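Probable oxidoreductase (PDB 4EYE) probably catalyses a nicotinamide-dependent oxidation or reduction as a medium-chain dehydrogenase/reductase of the quinone oxidoreductase type. Local coordinates at residues F149-A152 and Q156-A159; R323-D328 and G336-V341. All coordinates share one frame; numbering follows the deposited sequence.

In the fold
Interaction 1 (149-152 with 156-159) closes the end of helix 143-154 just before strand 162-165 enters the six-stranded parallel sheet of the dinucleotide-binding fold; interaction 2 (323-328 with 336-341) packs a helix on the last strand of the mixed sheet near the carboxyl end of the chain. They share no element. The centres of interactions 1 and 2 are 30 Å apart, on opposite sides of the chain's centre, and their nearest atoms are about 14 Å apart. Both have a buried apolar core. Interaction 1 adds a main-chain hydrogen bond and an exposed polar margin at R158, as suits a helix end, whereas interaction 2 has no hydrogen bond across it and relies on alanine, methionine and leucine.

Interaction 1: F149-A152 and Q156-A159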
loop_
_atom_site.group_PDB
_atom_site.type_symbol
_atom_site.label_atom_id
_atom_site.label_comp_id
_atom_site.label_asym_id
_atom_site.label_seq_id
_atom_site.Cartn_x
_atom_site.Cartn_y
_atom_site.Cartn_z
ATOM N N PHE A 149 5.098 3.847 9.009
ATOM C CA PHE A 149 5.234 3.014 10.195
ATOM C C PHE A 149 6.489 2.138 10.191
ATOM O O PHE A 149 7.220 2.129 11.165
ATOM C CB PHE A 149 3.994 2.138 10.306
ATOM C CG PHE A 149 4.106 1.021 11.303
ATOM C CD1 PHE A 149 4.124 1.285 12.683
ATOM C CD2 PHE A 149 4.095 -0.288 10.880
ATOM C CE1 PHE A 149 4.157 0.249 13.602
ATOM C CE2 PHE A 149 4.142 -1.341 11.807
ATOM C CZ PHE A 149 4.164 -1.069 13.159
ATOM N N ALA A 150 6.734 1.416 9.095
ATOM C CA ALA A 150 7.919 0.555 8.987
ATOM C C ALA A 150 9.196 1.331 9.215
ATOM O O ALA A 150 10.114 0.872 9.922
ATOM C CB ALA A 150 8.007 -0.125 7.590
ATOM N N TYR A 151 9.292 2.470 8.554
ATOM C CA TYR A 151 10.488 3.310 8.675
ATOM C C TYR A 151 10.608 4.070 9.995
ATOM O O TYR A 151 11.659 4.022 10.691
ATOM C CB TYR A 151 10.511 4.311 7.533
ATOM C CG TYR A 151 10.897 3.746 6.189
ATOM C CD1 TYR A 151 11.804 2.719 6.064
ATOM C CD2 TYR A 151 10.372 4.299 5.018
ATOM C CE1 TYR A 151 12.194 2.252 4.809
ATOM C CE2 TYR A 151 10.724 3.817 3.784
ATOM C CZ TYR A 151 11.627 2.819 3.657
ATOM O OH TYR A 151 11.997 2.415 2.368
ATOM N N ALA A 152 9.539 4.729 10.393
ATOM C CA ALA A 152 9.605 5.623 11.544
ATOM C C ALA A 152 9.568 4.858 12.847
ATOM O O ALA A 152 10.319 5.186 13.757
ATOM C CB ALA A 152 8.479 6.615 11.488
ATOM N N GLN A 156 13.380 2.504 12.522
ATOM C CA GLN A 156 14.044 3.742 12.869
ATOM C C GLN A 156 15.061 4.228 11.800
ATOM O O GLN A 156 16.245 4.465 12.106
ATOM C CB GLN A 156 14.694 3.640 14.250
ATOM C CG GLN A 156 13.676 3.419 15.371
ATOM C CD GLN A 156 14.320 3.283 16.740
ATOM O OE1 GLN A 156 14.691 4.279 17.365
ATOM N NE2 GLN A 156 14.441 2.040 17.231
ATOM N N LEU A 157 14.570 4.411 10.575
ATOM C CA LEU A 157 15.388 4.916 9.476
ATOM C C LEU A 157 15.949 6.283 9.815
ATOM O O LEU A 157 15.279 7.081 10.432
ATOM C CB LEU A 157 14.553 5.022 8.206
ATOM C CG LEU A 157 15.302 5.527 6.963
ATOM C CD1 LEU A 157 16.542 4.714 6.601
ATOM C CD2 LEU A 157 14.341 5.630 5.771
ATOM N N ARG A 158 17.188 6.553 9.418
ATOM C CA ARG A 158 17.769 7.859 9.668
ATOM C C ARG A 158 18.198 8.481 8.366
ATOM O O ARG A 158 18.564 7.774 7.427
ATOM C CB ARG A 158 18.953 7.724 10.624
ATOM C CG ARG A 158 18.552 7.304 12.031
ATOM C CD ARG A 158 17.750 8.414 12.692
ATOM N NE ARG A 158 17.218 8.077 14.013
ATOM C CZ ARG A 158 15.991 7.593 14.257
ATOM N NH1 ARG A 158 15.137 7.304 13.264
ATOM N NH2 ARG A 158 15.623 7.354 15.502
ATOM N N ALA A 159 18.165 9.810 8.314
ATOM C CA ALA A 159 18.726 10.548 7.174
ATOM C C ALA A 159 20.165 10.059 6.903
ATOM O O ALA A 159 20.927 9.828 7.828
ATOM C CB ALA A 159 18.692 12.053 7.460
HETATM O O HOH W 1 12.114 6.858 13.709
#
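The carbonyl oxygen of Y151 accepts the amide of L157, N to O 2.9 Å, with an N-H...O angle of 160°. Q156 N is just as near but meets the oxygen at a poor angle, so of the two amides L157 is the one that bonds. A donor six residues beyond its acceptor is one more than the 6→1 bond of a Schellman motif spans; the wider turn at 150-152 and the positive phi of Q156 (44°) are consistent with this lengthened way of ending helix 143-154.

The same reversal sets the side chains of Y151 and L157 next to each other, pointing the same way. L157 has its CG anti to the backbone N (chi1 -179°), and from there its CD2 methyl comes over one face of the phenol ring, 4.0 Å from the ring centroid. This is a CH-pi contact, displaced toward the rim at CG and CD1; CD2 is 3.9 Å from CD1 of Y151. At the far end of the ring, Y151 OH is hydrogen-bonded to A176 O of helix 171-182. The ring also touches V163 and V165 of strand 162-165 and M230 and V232 of strand 228-233, and L157 shares V163 and M230 with it.

On the outer side, R158 folds back so that NH1 donates to L157 O at 2.8 Å, from above the carbonyl plane, yet with that oxygen almost within the plane of the guanidinium. A water 3.1 Å from R158 NH1 leads on to A152 O, although its 2.5 Å approach to that oxygen is too short to be trusted in detail.

The chemistry thus divides by depth: a main-chain bond fixes the reversal, a methyl-on-ring contact pairs the two side chains that lie on V163 and M230 of the parallel sheet, and charge and water stay at the surface.

Interaction 2: R323-D328 and G336-V341; sequences RQALQD and GKMVLV
Helix 323-328 runs nearly antiparallel to strand 337-341: the angle between their N-to-C directions is 173°, the axes come within 9.7 Å, and the CA atoms of A325 and L340 are the nearest pair at 7.8 Å. A325 faces the strand, its CB pointing toward it, and is met by two side chains, M338 and L340.

From L340 comes the CD2 branch, and its methyl lies 3.5 Å from A325 CB, tighter than the usual distance between two carbons. M338 arrives by a longer route. Its CG is anti to the backbone N (chi1 162°), the chain stays extended through SD, and a bend at chi3 (-85°) then turns the terminal methyl across the helix face, over A325 and toward D328. SD consequently sits 3.8 Å from A325 CB and 3.4 Å from A325 O, while CE is 3.5 Å from that same oxygen. One turn further on, D328 meets this methyl through its CB, 4.3 Å from M338 CE, and not through its carboxylate. No hydrogen bond crosses the interface, which is therefore held by close packing of apolar groups and sulfur.

The two elements belong to a beta-alpha-beta unit in which helix 322-330 connects strand 313-318 to the parallel strand 337-341; I317 of the first strand touches both A325 and L340. Along its other edge strand 337-341 pairs antiparallel with strand 57-59. V339, turned away from helix 322-330, packs on A135 and V138 of helix 134-140, so the strand is covered by a helix on each face.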
loop_
_atom_site.group_PDB
_atom_site.type_symbol
_atom_site.label_atom_id
_atom_site.label_comp_id
_atom_site.label_asym_id
_atom_site.label_seq_id
_atom_site.Cartn_x
_atom_site.Cartn_y
_atom_site.Cartn_z
ATOM N N ARG A 323 -12.997 -6.588 -13.039
ATOM C CA ARG A 323 -12.457 -7.930 -13.262
ATOM C C ARG A 323 -11.153 -7.884 -14.041
ATOM O O ARG A 323 -10.126 -8.427 -13.585
ATOM C CB ARG A 323 -13.424 -8.859 -13.991
ATOM C CG ARG A 323 -12.731 -10.106 -14.509
ATOM C CD ARG A 323 -13.626 -10.930 -15.433
ATOM N NE ARG A 323 -14.859 -11.242 -14.751
ATOM C CZ ARG A 323 -15.724 -12.181 -15.134
ATOM N NH1 ARG A 323 -15.466 -12.937 -16.209
ATOM N NH2 ARG A 323 -16.828 -12.377 -14.399
ATOM N N GLN A 324 -11.170 -7.236 -15.189
ATOM C CA GLN A 324 -9.927 -7.097 -15.960
ATOM C C GLN A 324 -8.818 -6.349 -15.183
ATOM O O GLN A 324 -7.653 -6.674 -15.315
ATOM C CB GLN A 324 -10.183 -6.357 -17.278
ATOM C CG GLN A 324 -8.965 -6.331 -18.214
ATOM C CD GLN A 324 -8.556 -7.740 -18.634
ATOM O OE1 GLN A 324 -7.419 -8.166 -18.401
ATOM N NE2 GLN A 324 -9.509 -8.503 -19.177
ATOM N N ALA A 325 -9.199 -5.333 -14.390
ATOM C CA ALA A 325 -8.241 -4.576 -13.603
ATOM C C ALA A 325 -7.517 -5.552 -12.658
ATOM O O ALA A 325 -6.262 -5.566 -12.552
ATOM C CB ALA A 325 -8.957 -3.466 -12.810
ATOM N N LEU A 326 -8.306 -6.363 -11.962
ATOM C CA LEU A 326 -7.740 -7.284 -10.984
ATOM C C LEU A 326 -6.898 -8.389 -11.650
ATOM O O LEU A 326 -5.903 -8.845 -11.099
ATOM C CB LEU A 326 -8.835 -7.857 -10.056
ATOM C CG LEU A 326 -9.034 -7.124 -8.729
ATOM C CD1 LEU A 326 -7.792 -7.405 -7.820
ATOM C CD2 LEU A 326 -9.233 -5.631 -8.957
ATOM N N GLN A 327 -7.309 -8.831 -12.818
ATOM C CA GLN A 327 -6.523 -9.824 -13.581
ATOM C C GLN A 327 -5.156 -9.239 -13.975
ATOM O O GLN A 327 -4.127 -9.889 -13.832
ATOM C CB GLN A 327 -7.272 -10.234 -14.857
ATOM C CG GLN A 327 -6.718 -11.509 -15.531
ATOM C CD GLN A 327 -6.770 -12.692 -14.598
ATOM O OE1 GLN A 327 -7.838 -13.132 -14.184
ATOM N NE2 GLN A 327 -5.618 -13.197 -14.239
ATOM N N ASP A 328 -5.155 -7.999 -14.448
ATOM C CA ASP A 328 -3.883 -7.331 -14.783
ATOM C C ASP A 328 -2.982 -7.223 -13.567
ATOM O O ASP A 328 -1.780 -7.490 -13.638
ATOM C CB ASP A 328 -4.164 -5.958 -15.352
ATOM C CG ASP A 328 -4.771 -6.024 -16.750
ATOM O OD1 ASP A 328 -4.782 -7.114 -17.355
ATOM O OD2 ASP A 328 -5.207 -4.962 -17.240
ATOM N N GLY A 336 3.570 0.765 -9.301
ATOM C CA GLY A 336 3.030 1.777 -8.391
ATOM C C GLY A 336 1.618 1.331 -7.993
ATOM O O GLY A 336 1.415 0.178 -7.577
ATOM N N LYS A 337 0.646 2.224 -8.142
ATOM C CA LYS A 337 -0.701 1.951 -7.712
ATOM C C LYS A 337 -1.686 1.951 -8.899
ATOM O O LYS A 337 -1.641 2.811 -9.763
ATOM C CB LYS A 337 -1.123 3.000 -6.668
ATOM C CG LYS A 337 -2.413 2.651 -5.919
ATOM C CD LYS A 337 -2.133 1.541 -4.888
ATOM C CE LYS A 337 -3.375 1.072 -4.180
ATOM N NZ LYS A 337 -3.039 0.049 -3.142
ATOM N N MET A 338 -2.628 1.023 -8.859
ATOM C CA MET A 338 -3.789 1.017 -9.724
ATOM C C MET A 338 -5.023 1.397 -8.891
ATOM O O MET A 338 -5.180 0.910 -7.769
ATOM C CB MET A 338 -4.006 -0.386 -10.269
ATOM C CG MET A 338 -5.385 -0.704 -10.853
ATOM S SD MET A 338 -5.539 -2.458 -11.394
ATOM C CE MET A 338 -4.879 -2.435 -13.041
ATOM N N VAL A 339 -5.936 2.150 -9.506
ATOM C CA VAL A 339 -7.200 2.440 -8.878
ATOM C C VAL A 339 -8.344 2.161 -9.834
ATOM O O VAL A 339 -8.164 2.115 -11.065
ATOM C CB VAL A 339 -7.261 3.889 -8.310
ATOM C CG1 VAL A 339 -6.035 4.212 -7.431
ATOM C CG2 VAL A 339 -7.324 4.916 -9.430
ATOM N N LEU A 340 -9.510 1.960 -9.242
ATOM C CA LEU A 340 -10.751 1.841 -9.932
ATOM C C LEU A 340 -11.541 3.107 -9.744
ATOM O O LEU A 340 -11.596 3.674 -8.636
ATOM C CB LEU A 340 -11.564 0.646 -9.367
ATOM C CG LEU A 340 -10.868 -0.694 -9.322
ATOM C CD1 LEU A 340 -11.805 -1.833 -8.810
ATOM C CD2 LEU A 340 -10.228 -1.069 -10.669
ATOM N N VAL A 341 -12.185 3.550 -10.804
ATOM C CA VAL A 341 -12.944 4.808 -10.795
ATOM C C VAL A 341 -14.418 4.534 -11.098
ATOM O O VAL A 341 -14.721 4.091 -12.204
ATOM C CB VAL A 341 -12.441 5.743 -11.880
ATOM C CG1 VAL A 341 -13.120 7.137 -11.746
ATOM C CG2 VAL A 341 -10.919 5.833 -11.825
#